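Local coordinates for nicotinate-nucleotide diphosphorylase (Carboxylating) (Streptococcus pyogenes GA06023, PDB 5HUO), which catalyses formation of nicotinate mononucleotide, carbon dioxide and diphosphate from quinolinate and phosphoribosyl diphosphate, a step of NAD(+) biosynthesis, at residues A[264-276]-A[282-294]. Numbering follows the deposited sequence.
Sequences GRSRIECSGNIDM and FRGLAIDYVSSGS. With SO4 (sulfate ion), chain H; SO4 (sulfate ion), chain I; SO4 (sulfate ion), chain G.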
loop_
_atom_site.group_PDB
_atom_site.type_symbol
_atom_site.label_atom_id
_atom_site.label_comp_id
_atom_site.label_asym_id
_atom_site.label_seq_id
_atom_site.Cartn_x
_atom_site.Cartn_y
_atom_site.Cartn_z
ATOM N N GLY A 264 -39.392 29.239 1.738
ATOM C CA GLY A 264 -39.310 27.762 1.784
ATOM C C GLY A 264 -39.031 27.096 0.453
ATOM O O GLY A 264 -39.176 25.896 0.318
ATOM N N ARG A 265 -38.598 27.881 -0.523
ATOM C CA ARG A 265 -38.251 27.337 -1.844
ATOM C C ARG A 265 -36.922 26.575 -1.853
ATOM O O ARG A 265 -36.671 25.730 -2.723
ATOM C CB ARG A 265 -38.251 28.446 -2.906
ATOM C CG ARG A 265 -39.669 28.753 -3.402
ATOM C CD ARG A 265 -39.969 30.231 -3.317
ATOM N NE ARG A 265 -39.412 31.001 -4.415
ATOM C CZ ARG A 265 -39.076 32.290 -4.347
ATOM N NH1 ARG A 265 -39.224 32.996 -3.243
ATOM N NH2 ARG A 265 -38.558 32.886 -5.408
ATOM N N SER A 266 -36.102 26.883 -0.865
ATOM C CA SER A 266 -34.873 26.144 -0.579
ATOM C C SER A 266 -34.638 26.000 0.909
ATOM O O SER A 266 -35.211 26.720 1.717
ATOM C CB SER A 266 -33.666 26.861 -1.180
ATOM O OG SER A 266 -33.962 27.191 -2.502
ATOM N N ARG A 267 -33.732 25.089 1.242
ATOM C CA ARG A 267 -33.222 24.953 2.618
ATOM C C ARG A 267 -32.212 26.047 2.885
ATOM O O ARG A 267 -31.560 26.526 1.968
ATOM C CB ARG A 267 -32.512 23.643 2.834
ATOM C CG ARG A 267 -33.363 22.430 2.689
ATOM C CD ARG A 267 -34.241 22.328 3.907
ATOM N NE ARG A 267 -35.095 21.177 3.808
ATOM C CZ ARG A 267 -36.147 20.928 4.576
ATOM N NH1 ARG A 267 -36.498 21.743 5.535
ATOM N NH2 ARG A 267 -36.855 19.814 4.390
ATOM N N ILE A 268 -32.154 26.488 4.129
ATOM C CA ILE A 268 -31.340 27.653 4.457
ATOM C C ILE A 268 -30.319 27.280 5.483
ATOM O O ILE A 268 -30.656 26.750 6.551
ATOM C CB ILE A 268 -32.150 28.863 4.945
ATOM C CG1 ILE A 268 -33.273 29.215 3.954
ATOM C CG2 ILE A 268 -31.240 30.077 5.148
ATOM C CD1 ILE A 268 -34.329 30.178 4.534
ATOM N N GLU A 269 -29.074 27.563 5.127
ATOM C CA GLU A 269 -27.913 27.366 6.005
ATOM C C GLU A 269 -27.301 28.727 6.316
ATOM O O GLU A 269 -27.174 29.543 5.407
ATOM C CB GLU A 269 -26.860 26.464 5.345
ATOM C CG GLU A 269 -25.429 26.536 5.939
ATOM C CD GLU A 269 -24.414 25.552 5.282
ATOM O OE1 GLU A 269 -23.292 25.333 5.818
ATOM O OE2 GLU A 269 -24.744 24.969 4.210
ATOM N N CYS A 270 -26.962 28.975 7.576
ATOM C CA CYS A 270 -26.147 30.107 7.909
ATOM C C CYS A 270 -24.757 29.615 8.217
ATOM O O CYS A 270 -24.564 28.623 8.886
ATOM C CB CYS A 270 -26.691 30.895 9.080
ATOM S SG CYS A 270 -28.122 31.920 8.642
ATOM N N SER A 271 -23.761 30.364 7.770
ATOM C CA SER A 271 -22.352 29.993 8.004
ATOM C C SER A 271 -21.433 31.197 8.068
ATOM O O SER A 271 -21.818 32.308 7.712
ATOM C CB SER A 271 -21.888 29.093 6.913
ATOM O OG SER A 271 -20.538 28.730 7.111
ATOM N N GLY A 272 -20.275 30.958 8.652
ATOM C CA GLY A 272 -19.251 31.989 8.862
ATOM C C GLY A 272 -19.351 32.784 10.171
ATOM O O GLY A 272 -20.437 33.299 10.521
ATOM N N ASN A 273 -18.202 32.909 10.857
ATOM C CA ASN A 273 -18.113 33.614 12.160
ATOM C C ASN A 273 -19.119 33.010 13.135
ATOM O O ASN A 273 -20.015 33.701 13.637
ATOM C CB ASN A 273 -18.362 35.151 11.997
ATOM C CG ASN A 273 -17.995 35.974 13.253
ATOM O OD1 ASN A 273 -16.863 35.901 13.758
ATOM N ND2 ASN A 273 -18.944 36.777 13.745
ATOM N N ILE A 274 -19.028 31.691 13.298
ATOM C CA ILE A 274 -19.939 30.963 14.177
ATOM C C ILE A 274 -19.111 30.211 15.195
ATOM O O ILE A 274 -18.404 29.270 14.865
ATOM C CB ILE A 274 -20.862 29.975 13.441
ATOM C CG1 ILE A 274 -21.828 30.741 12.518
ATOM C CG2 ILE A 274 -21.609 29.113 14.464
ATOM C CD1 ILE A 274 -22.720 29.890 11.647
ATOM N N ASP A 275 -19.252 30.626 16.440
ATOM C CA ASP A 275 -18.559 29.988 17.553
ATOM C C ASP A 275 -19.469 29.922 18.799
ATOM O O ASP A 275 -20.661 30.270 18.729
ATOM C CB ASP A 275 -17.230 30.710 17.814
ATOM C CG ASP A 275 -17.402 32.086 18.492
ATOM O OD1 ASP A 275 -18.284 32.256 19.372
ATOM O OD2 ASP A 275 -16.602 32.981 18.167
ATOM N N MET A 276 -18.897 29.508 19.923
ATOM C CA MET A 276 -19.640 29.420 21.188
ATOM C C MET A 276 -20.419 30.683 21.574
ATOM O O MET A 276 -21.556 30.612 21.993
ATOM C CB MET A 276 -18.699 29.082 22.339
ATOM C CG MET A 276 -18.529 27.603 22.532
ATOM S SD MET A 276 -20.073 26.916 23.113
ATOM C CE MET A 276 -19.676 26.691 24.831
ATOM N N PHE A 282 -28.650 32.936 16.417
ATOM C CA PHE A 282 -29.525 32.277 15.453
ATOM C C PHE A 282 -30.756 31.703 16.121
ATOM O O PHE A 282 -31.664 31.240 15.445
ATOM C CB PHE A 282 -28.784 31.196 14.663
ATOM C CG PHE A 282 -27.576 31.706 13.973
ATOM C CD1 PHE A 282 -27.672 32.299 12.737
ATOM C CD2 PHE A 282 -26.343 31.601 14.561
ATOM C CE1 PHE A 282 -26.541 32.787 12.084
ATOM C CE2 PHE A 282 -25.207 32.071 13.934
ATOM C CZ PHE A 282 -25.300 32.670 12.693
ATOM N N ARG A 283 -30.800 31.722 17.446
ATOM C CA ARG A 283 -31.940 31.122 18.160
ATOM C C ARG A 283 -33.284 31.638 17.649
ATOM O O ARG A 283 -33.484 32.835 17.455
ATOM C CB ARG A 283 -31.857 31.356 19.645
ATOM C CG ARG A 283 -32.847 30.503 20.409
ATOM C CD ARG A 283 -32.682 30.732 21.896
ATOM N NE ARG A 283 -31.438 30.167 22.416
ATOM C CZ ARG A 283 -30.682 30.702 23.370
ATOM N NH1 ARG A 283 -31.001 31.841 23.934
ATOM N NH2 ARG A 283 -29.591 30.079 23.760
ATOM N N GLY A 284 -34.175 30.707 17.367
ATOM C CA GLY A 284 -35.529 31.043 16.922
ATOM C C GLY A 284 -35.762 31.456 15.471
ATOM O O GLY A 284 -36.907 31.659 15.094
ATOM N N LEU A 285 -34.718 31.571 14.652
ATOM C CA LEU A 285 -34.917 31.850 13.208
ATOM C C LEU A 285 -35.438 30.630 12.460
ATOM O O LEU A 285 -35.269 29.510 12.877
ATOM C CB LEU A 285 -33.661 32.346 12.504
ATOM C CG LEU A 285 -32.928 33.447 13.257
ATOM C CD1 LEU A 285 -31.699 33.944 12.515
ATOM C CD2 LEU A 285 -33.880 34.607 13.571
ATOM N N ALA A 286 -36.091 30.891 11.349
ATOM C CA ALA A 286 -36.649 29.840 10.514
ATOM C C ALA A 286 -35.617 29.530 9.427
ATOM O O ALA A 286 -35.847 29.690 8.233
ATOM C CB ALA A 286 -37.985 30.254 9.906
ATOM N N ILE A 287 -34.462 29.088 9.879
ATOM C CA ILE A 287 -33.447 28.531 8.999
ATOM C C ILE A 287 -33.374 27.093 9.358
ATOM O O ILE A 287 -33.769 26.698 10.451
ATOM C CB ILE A 287 -32.075 29.198 9.162
ATOM C CG1 ILE A 287 -31.508 28.972 10.562
ATOM C CG2 ILE A 287 -32.198 30.679 8.905
ATOM C CD1 ILE A 287 -30.084 29.457 10.703
ATOM N N ASP A 288 -32.825 26.317 8.450
ATOM C CA ASP A 288 -32.727 24.863 8.655
ATOM C C ASP A 288 -31.499 24.429 9.461
ATOM O O ASP A 288 -31.598 23.544 10.308
ATOM C CB ASP A 288 -32.779 24.147 7.334
ATOM C CG ASP A 288 -34.080 24.446 6.584
ATOM O OD1 ASP A 288 -35.120 23.857 6.965
ATOM O OD2 ASP A 288 -34.034 25.242 5.618
ATOM N N TYR A 289 -30.354 25.038 9.180
ATOM C CA TYR A 289 -29.140 24.738 9.962
ATOM C C TYR A 289 -28.039 25.812 9.919
ATOM O O TYR A 289 -28.122 26.773 9.169
ATOM C CB TYR A 289 -28.557 23.423 9.535
ATOM C CG TYR A 289 -28.000 23.357 8.123
ATOM C CD1 TYR A 289 -28.833 23.171 7.035
ATOM C CD2 TYR A 289 -26.648 23.345 7.900
ATOM C CE1 TYR A 289 -28.314 22.995 5.764
ATOM C CE2 TYR A 289 -26.117 23.181 6.631
ATOM C CZ TYR A 289 -26.958 23.012 5.554
ATOM O OH TYR A 289 -26.427 22.874 4.277
ATOM N N VAL A 290 -27.063 25.648 10.802
ATOM C CA VAL A 290 -25.830 26.397 10.762
ATOM C C VAL A 290 -24.649 25.457 10.697
ATOM O O VAL A 290 -24.736 24.279 11.089
ATOM C CB VAL A 290 -25.631 27.250 12.006
ATOM C CG1 VAL A 290 -26.773 28.225 12.129
ATOM C CG2 VAL A 290 -25.486 26.412 13.268
ATOM N N SER A 291 -23.531 25.970 10.216
ATOM C CA SER A 291 -22.284 25.142 10.099
ATOM C C SER A 291 -21.098 25.844 10.721
ATOM O O SER A 291 -20.969 27.080 10.631
ATOM C CB SER A 291 -21.983 24.745 8.626
ATOM O OG SER A 291 -21.646 25.897 7.835
ATOM N N SER A 292 -20.206 25.044 11.263
ATOM C CA SER A 292 -19.007 25.541 11.903
ATOM C C SER A 292 -17.761 24.670 11.600
ATOM O O SER A 292 -17.690 23.495 11.901
ATOM C CB SER A 292 -19.213 25.607 13.410
ATOM O OG SER A 292 -18.076 26.183 14.053
ATOM N N GLY A 293 -16.733 25.310 11.094
ATOM C CA GLY A 293 -15.414 24.663 10.948
ATOM C C GLY A 293 -14.689 24.367 12.248
ATOM O O GLY A 293 -13.892 23.447 12.317
ATOM N N SER A 294 -14.950 25.191 13.267
ATOM C CA SER A 294 -14.213 25.093 14.549
ATOM C C SER A 294 -14.426 23.775 15.259
ATOM O O SER A 294 -13.583 23.276 15.992
ATOM C CB SER A 294 -14.623 26.204 15.468
ATOM O OG SER A 294 -14.404 27.428 14.836
HETATM S S SO4 H . -35.277 18.236 1.778
HETATM O O1 SO4 H . -34.674 17.832 3.075
HETATM O O2 SO4 H . -36.701 17.786 1.620
HETATM O O3 SO4 H . -34.381 17.755 0.691
HETATM O O4 SO4 H . -35.301 19.705 1.715
HETATM S S SO4 I . -15.295 28.516 10.163
HETATM O O1 SO4 I . -15.802 29.541 11.084
HETATM O O2 SO4 I . -16.332 27.497 10.012
HETATM O O3 SO4 I . -15.174 29.093 8.837
HETATM O O4 SO4 I . -13.994 27.944 10.580
HETATM S S SO4 G . -39.625 18.766 6.696
HETATM O O1 SO4 G . -40.132 19.013 8.063
HETATM O O2 SO4 G . -40.642 18.052 5.882
HETATM O O3 SO4 G . -39.294 20.080 6.089
HETATM O O4 SO4 G . -38.416 17.917 6.780
#
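Strands 267-271 and 289-291 are parallel neighbours in the parallel sheet of the alpha/beta-barrel domain of this NadC-family enzyme. E269 pairs with Y289, and C270 with V290. C270 N donates to Y289 O at 3.0 Å, and S291 N donates to C270 O. I268 O accepts from both Y289 N and D288 N.

At the strand starts D288 acts as a clamp. Its OD2 takes the backbone N of I268 at 2.7 Å through the anti lone pair. Its OD1 receives R267 NH1 at 2.9 Å in a salt bridge, with the guanidinium and carboxylate planes 85° apart. The guanidinium edge of R267 also meets two sulfates, probably from the crystallisation liquor, NE donating to O4 of the one in chain H.

On the face of E269 and Y289, E269 CB lies over the tyrosine ring, 3.7 Å from its centroid. The E269 chain is extended, with CG anti to the backbone N (chi1 161°), and carries the carboxylate along the ring toward S291. There OE1 accepts from S291 OG at 2.7 Å, while OE2, whose place is less sure, is hydrogen-bonded to H186 NE2. The ring of F220 of the second subunit meets the Y289 ring. A sulfate lies about 5 Å from the E269 side chain.

The opposite face is apolar. C270 CB meets F282 CE1 at 3.6 Å, and I287 CD1 touches C270 SG. I274 packs obliquely against F282 and reaches V290 CB with CD1. Beyond the strands, S292 OG donates to I274 O at 3.2 Å, tilted 29° from the carbonyl plane.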